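PDB 6MTZ: HepC.19480.a.B1 from Helicobacter pylori, which is of unknown function but is probably a metal-dependent phosphoesterase of the DHH/DHHA1 family. Local coordinates for residues Asp20-Cys24 against Cys124-Val129. Sequence-based numbering, arbitrary orientation.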
ATOM      1  N   ASP A  20      -4.460  11.625  -3.666  1.00 25.70           N
ATOM      2  CA  ASP A  20      -3.406  12.606  -3.397  1.00 23.41           C
ATOM      3  C   ASP A  20      -2.145  11.903  -2.906  1.00 18.29           C
ATOM      4  O   ASP A  20      -1.035  12.173  -3.383  1.00 21.08           O
ATOM      5  CB  ASP A  20      -3.904  13.641  -2.368  1.00 25.63           C
ATOM      6  CG  ASP A  20      -3.050  14.927  -2.327  1.00 32.62           C
ATOM      7  OD1 ASP A  20      -2.175  15.119  -3.189  1.00 28.27           O
ATOM      8  OD2 ASP A  20      -3.268  15.762  -1.415  1.00 35.03           O
ATOM      9  N   GLY A  21      -2.309  10.950  -1.979  1.00 23.43           N
ATOM     10  CA  GLY A  21      -1.151  10.270  -1.422  1.00 17.39           C
ATOM     11  C   GLY A  21      -0.343   9.500  -2.452  1.00 33.03           C
ATOM     12  O   GLY A  21       0.891   9.531  -2.429  1.00 19.89           O
ATOM     13  N   TYR A  22      -1.018   8.768  -3.352  1.00 28.66           N
ATOM     14  CA  TYR A  22      -0.263   7.997  -4.335  1.00 21.11           C
ATOM     15  C   TYR A  22       0.231   8.857  -5.497  1.00 15.15           C
ATOM     16  O   TYR A  22       1.295   8.581  -6.050  1.00 25.10           O
ATOM     17  CB  TYR A  22      -1.093   6.818  -4.871  1.00 18.36           C
ATOM     18  CG  TYR A  22      -1.038   5.595  -3.992  1.00 20.34           C
ATOM     19  CD1 TYR A  22       0.113   4.823  -3.917  1.00 23.97           C
ATOM     20  CD2 TYR A  22      -2.130   5.209  -3.229  1.00 24.11           C
ATOM     21  CE1 TYR A  22       0.173   3.711  -3.107  1.00 20.82           C
ATOM     22  CE2 TYR A  22      -2.078   4.090  -2.411  1.00 27.02           C
ATOM     23  CZ  TYR A  22      -0.928   3.349  -2.354  1.00 35.48           C
ATOM     24  OH  TYR A  22      -0.880   2.230  -1.548  1.00 35.44           O
ATOM     25  N   ALA A  23      -0.526   9.879  -5.893  1.00 21.07           N
ATOM     26  CA  ALA A  23      -0.049  10.796  -6.931  1.00 20.50           C
ATOM     27  C   ALA A  23       1.264  11.487  -6.539  1.00 31.63           C
ATOM     28  O   ALA A  23       2.095  11.787  -7.409  1.00 25.19           O
ATOM     29  CB  ALA A  23      -1.138  11.828  -7.227  1.00 14.67           C
ATOM     30  N   CYS A  24       1.468  11.763  -5.245  1.00 31.02           N
ATOM     31  CA  CYS A  24       2.762  12.287  -4.807  1.00 22.16           C
ATOM     32  C   CYS A  24       3.889  11.385  -5.279  1.00 19.00           C
ATOM     33  O   CYS A  24       4.955  11.859  -5.674  1.00 23.29           O
ATOM     34  CB  CYS A  24       2.798  12.419  -3.278  1.00 18.48           C
ATOM     35  SG  CYS A  24       1.738  13.732  -2.649  1.00 26.68           S
ATOM     36  N   CYS A 124      -3.195  20.745  -2.846  1.00 27.15           N
ATOM     37  CA  CYS A 124      -3.088  19.341  -2.511  1.00 29.81           C
ATOM     38  C   CYS A 124      -1.616  18.983  -2.356  1.00 36.50           C
ATOM     39  O   CYS A 124      -0.720  19.697  -2.829  1.00 34.30           O
ATOM     40  CB  CYS A 124      -3.742  18.467  -3.583  1.00 28.03           C
ATOM     41  SG  CYS A 124      -2.763  18.327  -5.110  1.00 29.22           S
ATOM     42  N   ALA A 125      -1.369  17.859  -1.678  1.00 22.42           N
ATOM     43  CA  ALA A 125       0.007  17.440  -1.439  1.00 28.68           C
ATOM     44  C   ALA A 125       0.737  17.163  -2.746  1.00 35.54           C
ATOM     45  O   ALA A 125       1.920  17.493  -2.878  1.00 27.93           O
ATOM     46  CB  ALA A 125       0.032  16.211  -0.534  1.00 22.07           C
ATOM     47  N   THR A 126       0.046  16.569  -3.731  1.00 25.52           N
ATOM     48  CA  THR A 126       0.702  16.270  -5.001  1.00 26.05           C
ATOM     49  C   THR A 126       1.256  17.531  -5.664  1.00 27.82           C
ATOM     50  O   THR A 126       2.376  17.523  -6.182  1.00 22.38           O
ATOM     51  CB  THR A 126      -0.266  15.545  -5.934  1.00 24.16           C
ATOM     52  OG1 THR A 126      -0.523  14.246  -5.402  1.00 27.22           O
ATOM     53  CG2 THR A 126       0.359  15.360  -7.311  1.00 22.95           C
ATOM     54  N   LYS A 127       0.503  18.634  -5.631  1.00 26.49           N
ATOM     55  CA  LYS A 127       0.986  19.851  -6.270  1.00 26.86           C
ATOM     56  C   LYS A 127       2.156  20.445  -5.497  1.00 30.98           C
ATOM     57  O   LYS A 127       3.130  20.909  -6.099  1.00 30.51           O
ATOM     58  CB  LYS A 127      -0.149  20.865  -6.407  1.00 25.82           C
ATOM     59  CG  LYS A 127       0.241  22.122  -7.204  1.00 26.07           C
ATOM     60  CD  LYS A 127      -1.009  22.836  -7.743  1.00 25.81           C
ATOM     61  CE  LYS A 127      -0.635  24.010  -8.672  1.00 32.05           C
ATOM     62  NZ  LYS A 127      -1.813  24.891  -8.951  1.00 31.60           N
ATOM     63  N   ILE A 128       2.088  20.422  -4.161  1.00 23.61           N
ATOM     64  CA  ILE A 128       3.222  20.847  -3.345  1.00 22.35           C
ATOM     65  C   ILE A 128       4.469  20.026  -3.684  1.00 29.73           C
ATOM     66  O   ILE A 128       5.549  20.579  -3.908  1.00 24.09           O
ATOM     67  CB  ILE A 128       2.882  20.751  -1.844  1.00 27.75           C
ATOM     68  CG1 ILE A 128       1.674  21.619  -1.488  1.00 30.18           C
ATOM     69  CG2 ILE A 128       4.089  21.155  -1.005  1.00 22.32           C
ATOM     70  CD1 ILE A 128       1.181  21.392  -0.076  1.00 23.99           C
ATOM     71  N   VAL A 129       4.340  18.691  -3.722  1.00 24.47           N
ATOM     72  CA  VAL A 129       5.475  17.843  -4.093  1.00 21.24           C
ATOM     73  C   VAL A 129       6.016  18.248  -5.457  1.00 25.95           C
ATOM     74  O   VAL A 129       7.228  18.411  -5.640  1.00 30.81           O
ATOM     75  CB  VAL A 129       5.082  16.355  -4.090  1.00 28.12           C
ATOM     76  CG1 VAL A 129       6.231  15.507  -4.675  1.00 18.96           C
ATOM     77  CG2 VAL A 129       4.733  15.898  -2.680  1.00 25.24           C
TER
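The carboxylate of Asp20 reaches across to the start of helix 125-136 and takes the first two N-H groups there with its two oxygens. OD1 accepts from Thr126 N at 2.7 Å and OD2 from Ala125 N at 2.8 Å. Each oxygen uses its syn lone pair, and both bonds are bent to about 150°. With CG anti to the backbone N (chi1 -163°), the carboxylate is carried over to the neighbouring helix, and the paired bonds should fix its rotation. A third donor, the Thr126 hydroxyl, meets OD1 nearly end-on to the C-O bond, with OG1 2.9 Å away. The rotamer of Thr126 turns OG1 to the side of its own amide, toward Asp20, and sets it 3.1 Å from Ala23 CB; the methyl CG2 faces Ala23 too. Cys24 continues the packing with SG, 3.7 Å from Ala125 CB and equally far from Val129 CG2. Cys124 is the N-cap of helix 125-136, its SG accepting from Lys127 N at 3.3 Å. The helical segments run nearly parallel, 20° apart with axes 8.4 Å from each other. Carboxylates of Asp71 and Asp159 lie near Asp20 OD2, and His103 touches its side chain. This acidic, histidine-containing cluster at the C-terminal ends of the strands of the parallel sheet is consistent with the metal site of DHH-family phosphoesterases, where the N-terminus of helix 125-136 would orient Asp20.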